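Local coordinates for protein cellulase (PDB 5E09) that probably hydrolyses internal beta-1,4-glucosidic bonds of cellulose with a family 5 catalytic barrel to which two carbohydrate-binding-type modules are joined, at residues Ile284-Lys289 / Asp325-Asn330; Glu344-His349 / His426-Asn431; Asp358-Leu363 / Gly390-Met395; Gly372-Gly377 / Thr416-Ser421; Asn454-Ala459 / Phe516-Met521. All blocks are in the same frame, centred on the assembly; numbering follows the deposited sequence.

How the interactions relate
From the N terminus the chain first builds the catalytic barrel, and interaction 1 joins two of its late helix starts, closing a loop of 35 residues. Next comes the X2-type module, whose first long strand meets its last in interaction 2. Interactions 3 and 4 are nested inside the loop so closed and cross each other, their segments alternating along the chain; one lies in each sheet of the sandwich, with M395 meeting L373 between them. Interaction 5 follows in series, at one end of the C-terminal module. The three modules converge where Q285 of interaction 1 bonds N346 of interaction 2 and packs on W517 of interaction 5, while H349 and L347 of interaction 2 also touch segment 516-521.

Interaction 1: residues Ile284-Lys289 / Asp325-Asn330; sequences IQQGEK and DQEFHN
The amide of Q286 and the carboxylate of D325 meet almost in one plane, 14° apart, the amide nitrogen turned to D325 OD2; the F328 ring lies beside K289 and is met obliquely. These groups join the N-terminal ends of two helices of the TIM-barrel catalytic domain: helix 286-302, between barrel strands 267-272 and 306-311, and helix 326-337, which follows the last barrel strand. Q286 NE2 reaches D325 OD2 at 2.7 Å on its syn lone pair, close to the amide plane. The same nitrogen gives a second bond, 3.1 Å to E327 OE2, which is met on its anti side, somewhat out of the carboxylate plane. A bend at chi2 of Q286 (69°) turns the amide so that one nitrogen spans both acids. Its carbonyl is held as well, because K289 NZ donates to Q286 OE1 over 2.7 Å. That ammonium also forms a longer salt bridge with D325, NZ to OD2 at 3.6 Å, a positive charge that would partly offset the two carboxylates. Farther back along the lysine chain, K289 CD lies 4.1 Å from F328 CD1, and the aliphatic chain crosses the aromatic side chain at about a right angle. F293 meets the F328 ring edge-to-face. D325 serves its own helix too. As its N-cap it offers the other carboxylate oxygen to the backbone: F328 N donates to D325 OD1, 2.9 Å away, in a nearly straight bond (166°) arriving from above the carboxylate plane.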
# COMPACT_ATOMS: atom_id res chain seq x y z
N ILE A 284 -4.35 -7.80 4.98
CA ILE A 284 -3.18 -8.59 4.65
C ILE A 284 -2.58 -9.14 5.94
O ILE A 284 -2.27 -8.37 6.85
CB ILE A 284 -2.11 -7.75 3.90
CG1 ILE A 284 -2.77 -6.92 2.79
CG2 ILE A 284 -0.99 -8.64 3.35
CD1 ILE A 284 -3.52 -7.75 1.78
N GLN A 285 -2.43 -10.46 6.04
CA GLN A 285 -1.87 -11.06 7.24
C GLN A 285 -0.47 -10.49 7.50
O GLN A 285 0.32 -10.31 6.57
CB GLN A 285 -1.82 -12.59 7.11
CG GLN A 285 -1.76 -13.34 8.44
CD GLN A 285 -0.34 -13.50 8.97
OE1 GLN A 285 0.63 -13.45 8.22
NE2 GLN A 285 -0.23 -13.68 10.29
N GLN A 286 -0.19 -10.20 8.77
CA GLN A 286 0.98 -9.40 9.15
C GLN A 286 2.32 -9.90 8.60
O GLN A 286 3.09 -9.12 8.01
CB GLN A 286 1.05 -9.31 10.68
CG GLN A 286 2.10 -8.35 11.22
CD GLN A 286 1.78 -6.88 10.94
OE1 GLN A 286 0.81 -6.55 10.25
NE2 GLN A 286 2.59 -5.99 11.51
N GLY A 287 2.61 -11.18 8.78
CA GLY A 287 3.87 -11.74 8.31
C GLY A 287 4.02 -11.64 6.80
O GLY A 287 5.10 -11.33 6.28
N GLU A 288 2.92 -11.89 6.10
CA GLU A 288 2.91 -11.83 4.64
C GLU A 288 3.09 -10.39 4.16
O GLU A 288 3.81 -10.14 3.18
CB GLU A 288 1.61 -12.43 4.11
CG GLU A 288 1.39 -13.88 4.54
CD GLU A 288 2.54 -14.80 4.14
OE1 GLU A 288 2.90 -14.83 2.94
OE2 GLU A 288 3.09 -15.49 5.02
N LYS A 289 2.47 -9.44 4.86
CA LYS A 289 2.65 -8.02 4.58
C LYS A 289 4.13 -7.62 4.70
O LYS A 289 4.71 -7.03 3.76
CB LYS A 289 1.79 -7.18 5.53
CG LYS A 289 2.04 -5.68 5.45
CD LYS A 289 1.67 -4.97 6.74
CE LYS A 289 0.24 -5.29 7.15
NZ LYS A 289 -0.07 -4.72 8.49
N ASP A 325 1.62 0.85 13.44
CA ASP A 325 2.21 -0.48 13.40
C ASP A 325 3.74 -0.36 13.37
O ASP A 325 4.34 -0.25 12.30
CB ASP A 325 1.69 -1.25 12.17
CG ASP A 325 2.18 -2.69 12.12
OD1 ASP A 325 3.25 -3.01 12.68
OD2 ASP A 325 1.48 -3.52 11.49
N GLN A 326 4.34 -0.39 14.55
CA GLN A 326 5.78 -0.18 14.70
C GLN A 326 6.61 -1.26 14.03
O GLN A 326 7.68 -0.99 13.49
CB GLN A 326 6.15 -0.10 16.19
CG GLN A 326 7.57 0.33 16.44
CD GLN A 326 7.82 1.78 16.06
OE1 GLN A 326 7.01 2.66 16.35
NE2 GLN A 326 8.95 2.03 15.40
N GLU A 327 6.11 -2.49 14.08
CA GLU A 327 6.76 -3.63 13.44
C GLU A 327 6.92 -3.38 11.93
O GLU A 327 8.00 -3.58 11.36
CB GLU A 327 5.95 -4.90 13.71
CG GLU A 327 6.56 -6.21 13.24
CD GLU A 327 5.72 -7.41 13.64
OE1 GLU A 327 6.30 -8.44 14.04
OE2 GLU A 327 4.48 -7.33 13.56
N PHE A 328 5.83 -2.92 11.33
CA PHE A 328 5.77 -2.55 9.92
C PHE A 328 6.83 -1.51 9.55
O PHE A 328 7.67 -1.74 8.65
CB PHE A 328 4.35 -2.02 9.61
CG PHE A 328 4.16 -1.50 8.21
CD1 PHE A 328 4.63 -2.20 7.12
CD2 PHE A 328 3.47 -0.33 8.00
CE1 PHE A 328 4.44 -1.73 5.83
CE2 PHE A 328 3.27 0.16 6.72
CZ PHE A 328 3.76 -0.54 5.63
N HIS A 329 6.83 -0.38 10.25
CA HIS A 329 7.79 0.67 9.93
C HIS A 329 9.22 0.24 10.21
O HIS A 329 10.14 0.68 9.51
CB HIS A 329 7.50 1.95 10.70
CG HIS A 329 8.47 3.04 10.37
ND1 HIS A 329 9.50 3.40 11.20
CD2 HIS A 329 8.58 3.81 9.26
CE1 HIS A 329 10.20 4.37 10.63
NE2 HIS A 329 9.66 4.64 9.45
N ASN A 330 9.43 -0.58 11.23
CA ASN A 330 10.76 -1.12 11.48
C ASN A 330 11.22 -1.94 10.29
O ASN A 330 12.39 -1.89 9.91
CB ASN A 330 10.80 -1.96 12.76
CG ASN A 330 10.80 -1.11 14.02
OD1 ASN A 330 10.77 0.12 13.96
ND2 ASN A 330 10.82 -1.77 15.17

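Interaction 2: residues Glu344-His349 / His426-Asn431; sequences ESNLIH and HFQLQN
N346, H426 and Q428 grip one water molecule from three sides: it accepts from N346 ND2 and from Q428 NE2, each 2.9 Å from the water oxygen, and donates to H426 O. The bridge lies at the start of a parallel strand pair in the immunoglobulin-like (E-set) sandwich of the X2-type module, where edge strand 347-351 runs beside strand 425-432, the axes 25° apart. A bend at chi2 of Q428 (-73°) turns its amide back toward H426, where NE2 meets the water, while N346 OD1 is taken by Q285 of the catalytic domain. Backbone bonds then alternate as parallel register requires: N346 O accepts from Q428 N at 2.7 Å, Q428 O from I348 N, and I348 O from Q430 N.

I348, F427 and L429 face the interior of the sandwich. The two branches of I348 divide the work, CD1 lying 3.7 Å from F427 CB and CG2 equally far from L429 CD1. With an alanine here, F427 and L429 would probably lose these methyl contacts, and a gap would open toward I361 of the facing sheet. On the reverse face L347 CD2 lies against Q428 CB at 3.8 Å. H349 and Q430 run side by side there, ring and amide planes steeply inclined at 79°, with Q430 OE1 hydrogen-bonded to the T411 hydroxyl. Just before the first strand, S345 O meets the edge of the F427 ring, 3.3 Å from CE1.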
# COMPACT_ATOMS: atom_id res chain seq x y z
N GLU A 344 8.54 -18.51 7.23
CA GLU A 344 7.36 -18.95 6.49
C GLU A 344 6.07 -18.39 7.08
O GLU A 344 5.04 -18.32 6.40
CB GLU A 344 7.29 -20.48 6.45
CG GLU A 344 7.23 -21.12 7.83
CD GLU A 344 7.20 -22.64 7.78
OE1 GLU A 344 6.85 -23.19 6.71
OE2 GLU A 344 7.53 -23.27 8.80
N SER A 345 6.13 -17.97 8.34
CA SER A 345 4.99 -17.43 9.05
C SER A 345 5.47 -16.61 10.25
O SER A 345 6.56 -16.85 10.76
CB SER A 345 4.06 -18.56 9.49
OG SER A 345 3.13 -18.11 10.47
N ASN A 346 4.66 -15.65 10.69
CA ASN A 346 4.99 -14.91 11.90
C ASN A 346 4.21 -15.49 13.07
O ASN A 346 4.18 -14.92 14.16
CB ASN A 346 4.70 -13.42 11.74
CG ASN A 346 3.22 -13.10 11.82
OD1 ASN A 346 2.39 -13.79 11.23
ND2 ASN A 346 2.88 -12.07 12.57
N LEU A 347 3.58 -16.63 12.84
CA LEU A 347 2.76 -17.30 13.84
C LEU A 347 3.31 -18.68 14.19
O LEU A 347 3.80 -19.40 13.32
CB LEU A 347 1.32 -17.44 13.35
CG LEU A 347 0.59 -16.18 12.87
CD1 LEU A 347 -0.83 -16.53 12.45
CD2 LEU A 347 0.58 -15.10 13.96
N ILE A 348 3.21 -19.04 15.46
CA ILE A 348 3.47 -20.39 15.93
C ILE A 348 2.22 -20.91 16.63
O ILE A 348 1.85 -20.41 17.70
CB ILE A 348 4.64 -20.44 16.91
CG1 ILE A 348 5.92 -19.95 16.24
CG2 ILE A 348 4.82 -21.85 17.46
CD1 ILE A 348 7.07 -19.80 17.21
N HIS A 349 1.58 -21.91 16.05
CA HIS A 349 0.35 -22.45 16.63
C HIS A 349 0.60 -23.68 17.49
O HIS A 349 1.29 -24.61 17.09
CB HIS A 349 -0.65 -22.80 15.53
CG HIS A 349 -1.04 -21.63 14.68
ND1 HIS A 349 -0.37 -21.30 13.53
CD2 HIS A 349 -2.03 -20.71 14.83
CE1 HIS A 349 -0.94 -20.22 12.99
NE2 HIS A 349 -1.93 -19.85 13.76
N HIS A 426 9.31 -11.26 14.58
CA HIS A 426 8.52 -11.54 15.78
C HIS A 426 7.50 -12.65 15.57
O HIS A 426 6.50 -12.46 14.89
CB HIS A 426 7.81 -10.28 16.27
CG HIS A 426 8.75 -9.15 16.57
ND1 HIS A 426 9.26 -8.33 15.59
CD2 HIS A 426 9.30 -8.74 17.73
CE1 HIS A 426 10.07 -7.44 16.14
NE2 HIS A 426 10.11 -7.67 17.44
N PHE A 427 7.76 -13.80 16.18
CA PHE A 427 6.79 -14.88 16.20
C PHE A 427 5.74 -14.66 17.27
O PHE A 427 6.07 -14.44 18.44
CB PHE A 427 7.47 -16.23 16.44
CG PHE A 427 8.42 -16.63 15.35
CD1 PHE A 427 7.94 -17.03 14.11
CD2 PHE A 427 9.79 -16.60 15.57
CE1 PHE A 427 8.82 -17.41 13.11
CE2 PHE A 427 10.67 -16.98 14.56
CZ PHE A 427 10.18 -17.38 13.33
N GLN A 428 4.47 -14.71 16.87
CA GLN A 428 3.37 -14.72 17.82
C GLN A 428 3.07 -16.17 18.20
O GLN A 428 2.74 -16.99 17.34
CB GLN A 428 2.12 -14.06 17.23
CG GLN A 428 2.39 -12.74 16.50
CD GLN A 428 2.72 -11.59 17.44
OE1 GLN A 428 2.00 -11.34 18.41
NE2 GLN A 428 3.80 -10.88 17.15
N LEU A 429 3.21 -16.50 19.48
CA LEU A 429 2.94 -17.86 19.95
C LEU A 429 1.45 -18.00 20.27
O LEU A 429 0.99 -17.58 21.34
CB LEU A 429 3.81 -18.18 21.17
CG LEU A 429 3.67 -19.55 21.84
CD1 LEU A 429 3.75 -20.68 20.82
CD2 LEU A 429 4.74 -19.72 22.90
N GLN A 430 0.71 -18.58 19.34
CA GLN A 430 -0.74 -18.68 19.46
C GLN A 430 -1.20 -20.01 20.08
O GLN A 430 -0.96 -21.07 19.51
CB GLN A 430 -1.41 -18.53 18.08
CG GLN A 430 -1.08 -17.24 17.34
CD GLN A 430 -1.57 -16.00 18.07
OE1 GLN A 430 -0.76 -15.18 18.51
NE2 GLN A 430 -2.88 -15.86 18.22
N ASN A 431 -1.86 -19.94 21.23
CA ASN A 431 -2.56 -21.09 21.78
C ASN A 431 -3.94 -21.17 21.15
O ASN A 431 -4.79 -20.32 21.42
CB ASN A 431 -2.67 -21.00 23.31
CG ASN A 431 -2.97 -22.35 23.96
OD1 ASN A 431 -2.83 -23.40 23.34
ND2 ASN A 431 -3.38 -22.32 25.23
O HOH W 1 4.71 -10.74 14.42

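Interaction 3: residues Asp358-Leu363 / Gly390-Met395; sequences DQDIQL and GDVLTM
I361 and L393 stand side by side on the interior face of an antiparallel pair, part of the four-stranded sheet of the X2-type sandwich. Their strands, 359-364 and 392-395, run at 151° to each other. I361 CD1 nestles against two neighbours of the other strand, 3.9 Å from M395 CG (selenomethionine) and 4.2 Å from L393 CD2. Farther along, L363 CD1 fills the hollow beside the stem of L393, resting 4.0 Å from its CB. L393 has CG anti to the backbone N (chi1 174°), a setting that extends its methyls into the interior. F427 and L373 of the facing sheet complete the fit around this ridge.

Polar and small groups interlock on the reverse face. The D360 carboxylate leans on both T394 and V392, its OD2 3.8 Å from V392 CG1. At the strand end D358 CB packs on T394 CG2, while the D358 carboxylate is bound by K396 and A397. The backbone ladder supports both surfaces, with Q359 and M395 bonded in both directions. On the D360 face the T394 hydroxyl closes the seam: OG1 donates to D360 OD1 over 2.8 Å, from above the carboxylate plane.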
# COMPACT_ATOMS: atom_id res chain seq x y z
N ASP A 358 8.03 -30.47 20.30
CA ASP A 358 8.99 -29.66 19.55
C ASP A 358 8.33 -29.16 18.26
O ASP A 358 7.51 -29.88 17.67
CB ASP A 358 10.25 -30.46 19.21
CG ASP A 358 11.19 -30.64 20.40
OD1 ASP A 358 10.99 -30.00 21.46
OD2 ASP A 358 12.15 -31.43 20.27
N GLN A 359 8.66 -27.95 17.82
CA GLN A 359 8.06 -27.42 16.60
C GLN A 359 9.08 -26.78 15.68
O GLN A 359 9.88 -25.95 16.11
CB GLN A 359 6.97 -26.39 16.95
CG GLN A 359 5.80 -26.95 17.74
CD GLN A 359 4.46 -26.65 17.10
OE1 GLN A 359 4.34 -25.73 16.29
NE2 GLN A 359 3.45 -27.43 17.46
N ASP A 360 9.05 -27.18 14.41
CA ASP A 360 9.98 -26.65 13.42
C ASP A 360 9.39 -25.44 12.71
O ASP A 360 8.17 -25.31 12.58
CB ASP A 360 10.34 -27.74 12.39
CG ASP A 360 11.36 -28.72 12.93
OD1 ASP A 360 11.60 -28.74 14.15
OD2 ASP A 360 11.93 -29.49 12.12
N ILE A 361 10.28 -24.56 12.25
CA ILE A 361 9.91 -23.29 11.63
C ILE A 361 10.92 -22.93 10.54
O ILE A 361 12.11 -22.80 10.81
CB ILE A 361 9.88 -22.12 12.64
CG1 ILE A 361 8.92 -22.41 13.80
CG2 ILE A 361 9.50 -20.82 11.95
CD1 ILE A 361 9.26 -21.63 15.05
N GLN A 362 10.44 -22.77 9.32
CA GLN A 362 11.32 -22.48 8.20
C GLN A 362 11.67 -20.99 8.17
O GLN A 362 10.80 -20.14 8.04
CB GLN A 362 10.68 -22.92 6.88
CG GLN A 362 11.51 -22.63 5.64
CD GLN A 362 12.79 -23.45 5.59
OE1 GLN A 362 13.88 -22.91 5.44
NE2 GLN A 362 12.65 -24.78 5.70
N LEU A 363 12.95 -20.70 8.33
CA LEU A 363 13.46 -19.34 8.23
C LEU A 363 13.85 -19.03 6.79
O LEU A 363 14.24 -19.92 6.05
CB LEU A 363 14.66 -19.15 9.16
CG LEU A 363 14.49 -18.48 10.52
CD1 LEU A 363 13.19 -18.90 11.21
CD2 LEU A 363 15.70 -18.80 11.40
N GLY A 390 20.67 -25.52 10.08
CA GLY A 390 20.68 -24.84 8.81
C GLY A 390 19.92 -23.53 8.90
O GLY A 390 20.45 -22.51 9.35
N ASP A 391 18.68 -23.57 8.45
CA ASP A 391 17.83 -22.39 8.41
C ASP A 391 16.51 -22.78 9.05
O ASP A 391 15.54 -22.03 9.02
CB ASP A 391 17.60 -21.93 6.97
CG ASP A 391 16.93 -23.00 6.12
OD1 ASP A 391 16.64 -24.09 6.65
OD2 ASP A 391 16.70 -22.74 4.92
N VAL A 392 16.49 -23.98 9.61
CA VAL A 392 15.28 -24.50 10.21
C VAL A 392 15.41 -24.30 11.72
O VAL A 392 16.31 -24.84 12.36
CB VAL A 392 15.10 -26.00 9.92
CG1 VAL A 392 13.86 -26.53 10.62
CG2 VAL A 392 15.01 -26.24 8.42
N LEU A 393 14.50 -23.50 12.28
CA LEU A 393 14.47 -23.21 13.70
C LEU A 393 13.55 -24.16 14.46
O LEU A 393 12.39 -24.31 14.12
CB LEU A 393 14.01 -21.77 13.92
CG LEU A 393 13.77 -21.32 15.37
CD1 LEU A 393 15.09 -21.30 16.14
CD2 LEU A 393 13.08 -19.97 15.41
N THR A 394 14.05 -24.80 15.51
CA THR A 394 13.19 -25.62 16.35
C THR A 394 12.96 -24.99 17.72
O THR A 394 13.92 -24.69 18.45
CB THR A 394 13.78 -27.03 16.54
OG1 THR A 394 13.97 -27.64 15.26
CG2 THR A 394 12.84 -27.88 17.38
N MSE A 395 11.68 -24.78 18.06
CA MSE A 395 11.29 -24.45 19.43
C MSE A 395 11.11 -25.73 20.23
O MSE A 395 10.33 -26.61 19.84
CB MSE A 395 9.99 -23.63 19.47
CG MSE A 395 10.08 -22.28 18.79
SE MSE A 395 11.57 -21.20 19.43
CE MSE A 395 11.19 -21.29 21.34

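Interaction 4: residues Gly372-Gly377 / Thr416-Ser421; sequences GLQVDG and TAQFNS
Q374 and T416 form a hydrogen-bonded antiparallel pair in which each backbone N-H finds the other residue's carbonyl: Q374 N to T416 O and T416 N to Q374 O, both 2.9 Å. The second bond is nearly straight at 173°. T416 O receives a further, weaker approach from a CA-H group, L373 CA standing 3.2 Å away. Two residues along, Q418 N donates to G372 O. Together these bonds seam strand 370-375 to strand 410-419 in the five-stranded mixed sheet of the X2-type sandwich.

The side-chain amides behave differently. Q374 and Q418 lie on the same face, their amide planes 38° apart, and Q418 NE2 sits 3.2 Å from Q374 CD, but the angle toward Q374 OE1 is poor and no hydrogen bond forms. Q374 NE2 is satisfied instead by the hydroxyl of S379. An alanine in place of this glutamine is likely to leave S379 OG without its amide donor and the Q418 amide freer to turn. The Q418 amide lies close to G372, where a CB would come within 3.1 Å of Q418 OE1, so the missing side chain avoids a tight contact.

L373 and A417 point to the interior face, where L373 CD2 touches A417 CB at 3.7 Å and L373 also meets L393 and M395. Cohesion thus comes from the backbone bonds and this apolar contact, whereas the glutamine pair adds van der Waals packing without a mutual hydrogen bond.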
# COMPACT_ATOMS: atom_id res chain seq x y z
N GLY A 372 20.30 -15.07 17.91
CA GLY A 372 19.64 -15.37 19.17
C GLY A 372 18.12 -15.28 19.13
O GLY A 372 17.53 -14.81 18.15
N LEU A 373 17.48 -15.74 20.20
CA LEU A 373 16.05 -15.54 20.43
C LEU A 373 15.85 -14.83 21.76
O LEU A 373 16.65 -14.99 22.68
CB LEU A 373 15.29 -16.87 20.45
CG LEU A 373 15.30 -17.75 19.20
CD1 LEU A 373 14.32 -18.92 19.38
CD2 LEU A 373 14.96 -16.94 17.96
N GLN A 374 14.78 -14.06 21.86
CA GLN A 374 14.45 -13.36 23.10
C GLN A 374 12.96 -13.40 23.39
O GLN A 374 12.14 -13.44 22.49
CB GLN A 374 14.92 -11.91 23.05
CG GLN A 374 16.43 -11.74 23.04
CD GLN A 374 16.87 -10.40 23.63
OE1 GLN A 374 16.10 -9.44 23.67
NE2 GLN A 374 18.11 -10.34 24.10
N VAL A 375 12.62 -13.42 24.67
CA VAL A 375 11.24 -13.20 25.11
C VAL A 375 11.28 -12.13 26.20
O VAL A 375 12.02 -12.28 27.18
CB VAL A 375 10.58 -14.48 25.65
CG1 VAL A 375 9.22 -14.15 26.26
CG2 VAL A 375 10.44 -15.52 24.54
N ASP A 376 10.51 -11.07 26.02
CA ASP A 376 10.50 -9.94 26.96
C ASP A 376 11.90 -9.38 27.18
O ASP A 376 12.27 -9.03 28.30
CB ASP A 376 9.89 -10.36 28.30
CG ASP A 376 8.48 -10.91 28.17
OD1 ASP A 376 7.68 -10.33 27.40
OD2 ASP A 376 8.18 -11.92 28.83
N GLY A 377 12.70 -9.32 26.11
CA GLY A 377 14.03 -8.74 26.19
C GLY A 377 15.08 -9.65 26.79
O GLY A 377 16.26 -9.29 26.84
N THR A 416 11.14 -13.31 19.81
CA THR A 416 11.87 -12.41 18.92
C THR A 416 13.15 -13.04 18.38
O THR A 416 14.07 -13.33 19.14
CB THR A 416 12.22 -11.09 19.64
OG1 THR A 416 11.03 -10.50 20.18
CG2 THR A 416 12.91 -10.12 18.69
N ALA A 417 13.21 -13.26 17.08
CA ALA A 417 14.41 -13.75 16.43
C ALA A 417 15.31 -12.59 16.03
O ALA A 417 14.86 -11.63 15.38
CB ALA A 417 14.07 -14.61 15.21
N GLN A 418 16.57 -12.70 16.42
CA GLN A 418 17.57 -11.67 16.19
C GLN A 418 18.60 -12.16 15.19
O GLN A 418 18.95 -13.33 15.17
CB GLN A 418 18.25 -11.29 17.50
CG GLN A 418 17.29 -10.98 18.63
CD GLN A 418 17.99 -10.82 19.97
OE1 GLN A 418 18.75 -11.70 20.39
NE2 GLN A 418 17.75 -9.70 20.63
N PHE A 419 19.08 -11.24 14.36
CA PHE A 419 19.96 -11.60 13.26
C PHE A 419 21.16 -10.67 13.21
O PHE A 419 21.13 -9.58 13.77
CB PHE A 419 19.18 -11.56 11.93
CG PHE A 419 18.02 -12.51 11.89
CD1 PHE A 419 16.76 -12.10 12.31
CD2 PHE A 419 18.18 -13.81 11.45
CE1 PHE A 419 15.69 -12.99 12.29
CE2 PHE A 419 17.12 -14.70 11.43
CZ PHE A 419 15.87 -14.28 11.85
N ASN A 420 22.22 -11.12 12.55
CA ASN A 420 23.44 -10.32 12.47
C ASN A 420 23.19 -9.01 11.73
O ASN A 420 23.88 -8.02 11.95
CB ASN A 420 24.59 -11.10 11.82
CG ASN A 420 24.24 -11.64 10.45
OD1 ASN A 420 23.07 -11.69 10.06
ND2 ASN A 420 25.27 -12.05 9.70
N SER A 421 22.19 -9.02 10.85
CA SER A 421 21.78 -7.82 10.14
C SER A 421 20.27 -7.85 9.88
O SER A 421 19.68 -8.92 9.76
CB SER A 421 22.55 -7.68 8.83
OG SER A 421 22.45 -6.36 8.32

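Interaction 5: residues Asn454-Ala459 / Phe516-Met521; sequences NGDSVA and FWSGEM
A type I beta turn from F516 to G519, in the loop joining strands 509-516 and 521-529 of the C-terminal carbohydrate-binding module, packs against the lead-in to strand 458-465. D456 fastens the turn to that lead-in. Its OD2 accepts from S518 OG at 2.6 Å, on the syn side and near the carboxylate plane, while OD1 takes a weak bond from S518 N and a firmer one from S457 N. The same hydroxyl accepts from E520 N, 3.0 Å from S518 OG, forming an ST turn, so two bonds fix its rotation. The backbone adds W517 N to S457 O at 3.0 Å, nearly in line with the C=O bond.

The A459 methyl lies over one face of W517, its CB 3.5 Å from the centroid of the five-membered ring in a CH-pi contact. S457 OG approaches the edge of that indole, 3.5 Å from CD1. V458 and F516 form an antiparallel non-hydrogen-bonded pair, and V458 CG2 touches F516 CE2 at 3.6 Å.

Outward, the loop borders both other modules: W517 packs on R240 and Q285 of the catalytic part and on L347 of strand 347-351, where E520 forms a salt bridge with R351.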
# COMPACT_ATOMS: atom_id res chain seq x y z
N ASN A 454 -11.34 -18.76 19.09
CA ASN A 454 -10.47 -19.63 19.87
C ASN A 454 -8.98 -19.45 19.56
O ASN A 454 -8.25 -20.42 19.36
CB ASN A 454 -10.86 -21.09 19.63
CG ASN A 454 -12.24 -21.41 20.18
OD1 ASN A 454 -12.71 -20.74 21.10
ND2 ASN A 454 -12.89 -22.42 19.62
N GLY A 455 -8.53 -18.19 19.52
CA GLY A 455 -7.13 -17.90 19.28
C GLY A 455 -6.68 -18.01 17.83
O GLY A 455 -5.51 -17.81 17.52
N ASP A 456 -7.61 -18.31 16.94
CA ASP A 456 -7.28 -18.47 15.53
C ASP A 456 -7.68 -17.22 14.74
O ASP A 456 -8.37 -16.35 15.27
CB ASP A 456 -7.96 -19.72 14.96
CG ASP A 456 -7.15 -20.39 13.88
OD1 ASP A 456 -6.27 -19.72 13.29
OD2 ASP A 456 -7.40 -21.58 13.62
N SER A 457 -7.23 -17.11 13.49
CA SER A 457 -7.56 -15.94 12.68
C SER A 457 -7.94 -16.33 11.26
O SER A 457 -7.33 -17.21 10.65
CB SER A 457 -6.40 -14.94 12.67
OG SER A 457 -5.20 -15.51 12.19
N VAL A 458 -8.97 -15.66 10.73
CA VAL A 458 -9.49 -15.95 9.40
C VAL A 458 -8.56 -15.42 8.31
O VAL A 458 -8.25 -14.23 8.26
CB VAL A 458 -10.89 -15.34 9.19
CG1 VAL A 458 -11.40 -15.68 7.80
CG2 VAL A 458 -11.85 -15.85 10.25
N ALA A 459 -8.11 -16.33 7.45
CA ALA A 459 -7.28 -15.97 6.31
C ALA A 459 -8.18 -15.59 5.14
O ALA A 459 -8.00 -14.53 4.53
CB ALA A 459 -6.36 -17.12 5.92
N PHE A 516 -8.60 -20.65 7.99
CA PHE A 516 -7.86 -20.03 9.09
C PHE A 516 -6.36 -20.23 8.92
O PHE A 516 -5.92 -21.15 8.24
CB PHE A 516 -8.31 -20.62 10.43
CG PHE A 516 -9.71 -20.27 10.81
CD1 PHE A 516 -10.79 -20.96 10.26
CD2 PHE A 516 -9.96 -19.25 11.71
CE1 PHE A 516 -12.08 -20.62 10.60
CE2 PHE A 516 -11.26 -18.92 12.06
CZ PHE A 516 -12.32 -19.60 11.50
N TRP A 517 -5.57 -19.37 9.57
CA TRP A 517 -4.12 -19.42 9.44
C TRP A 517 -3.46 -20.59 10.18
O TRP A 517 -2.31 -20.91 9.93
CB TRP A 517 -3.51 -18.09 9.90
CG TRP A 517 -3.60 -17.07 8.83
CD1 TRP A 517 -4.43 -15.97 8.80
CD2 TRP A 517 -2.89 -17.06 7.60
NE1 TRP A 517 -4.24 -15.28 7.62
CE2 TRP A 517 -3.29 -15.94 6.86
CE3 TRP A 517 -1.91 -17.91 7.04
CZ2 TRP A 517 -2.77 -15.61 5.61
CZ3 TRP A 517 -1.40 -17.60 5.79
CH2 TRP A 517 -1.83 -16.46 5.09
N SER A 518 -4.20 -21.22 11.08
CA SER A 518 -3.74 -22.44 11.72
C SER A 518 -3.71 -23.60 10.73
O SER A 518 -2.98 -24.57 10.91
CB SER A 518 -4.65 -22.81 12.88
OG SER A 518 -5.89 -23.27 12.38
N GLY A 519 -4.52 -23.49 9.68
CA GLY A 519 -4.72 -24.58 8.74
C GLY A 519 -6.13 -25.13 8.86
O GLY A 519 -6.58 -25.87 7.99
N GLU A 520 -6.83 -24.76 9.93
CA GLU A 520 -8.21 -25.21 10.12
C GLU A 520 -9.14 -24.67 9.05
O GLU A 520 -8.96 -23.56 8.54
CB GLU A 520 -8.73 -24.80 11.50
CG GLU A 520 -8.19 -25.63 12.64
CD GLU A 520 -8.66 -27.07 12.59
OE1 GLU A 520 -9.80 -27.32 12.13
OE2 GLU A 520 -7.90 -27.96 13.02
N MSE A 521 -10.14 -25.46 8.70
CA MSE A 521 -11.18 -25.01 7.79
C MSE A 521 -12.53 -25.29 8.42
O MSE A 521 -12.77 -26.39 8.90
CB MSE A 521 -11.06 -25.69 6.43
CG MSE A 521 -9.72 -25.50 5.77
SE MSE A 521 -9.73 -26.20 3.96
CE MSE A 521 -7.81 -26.24 3.63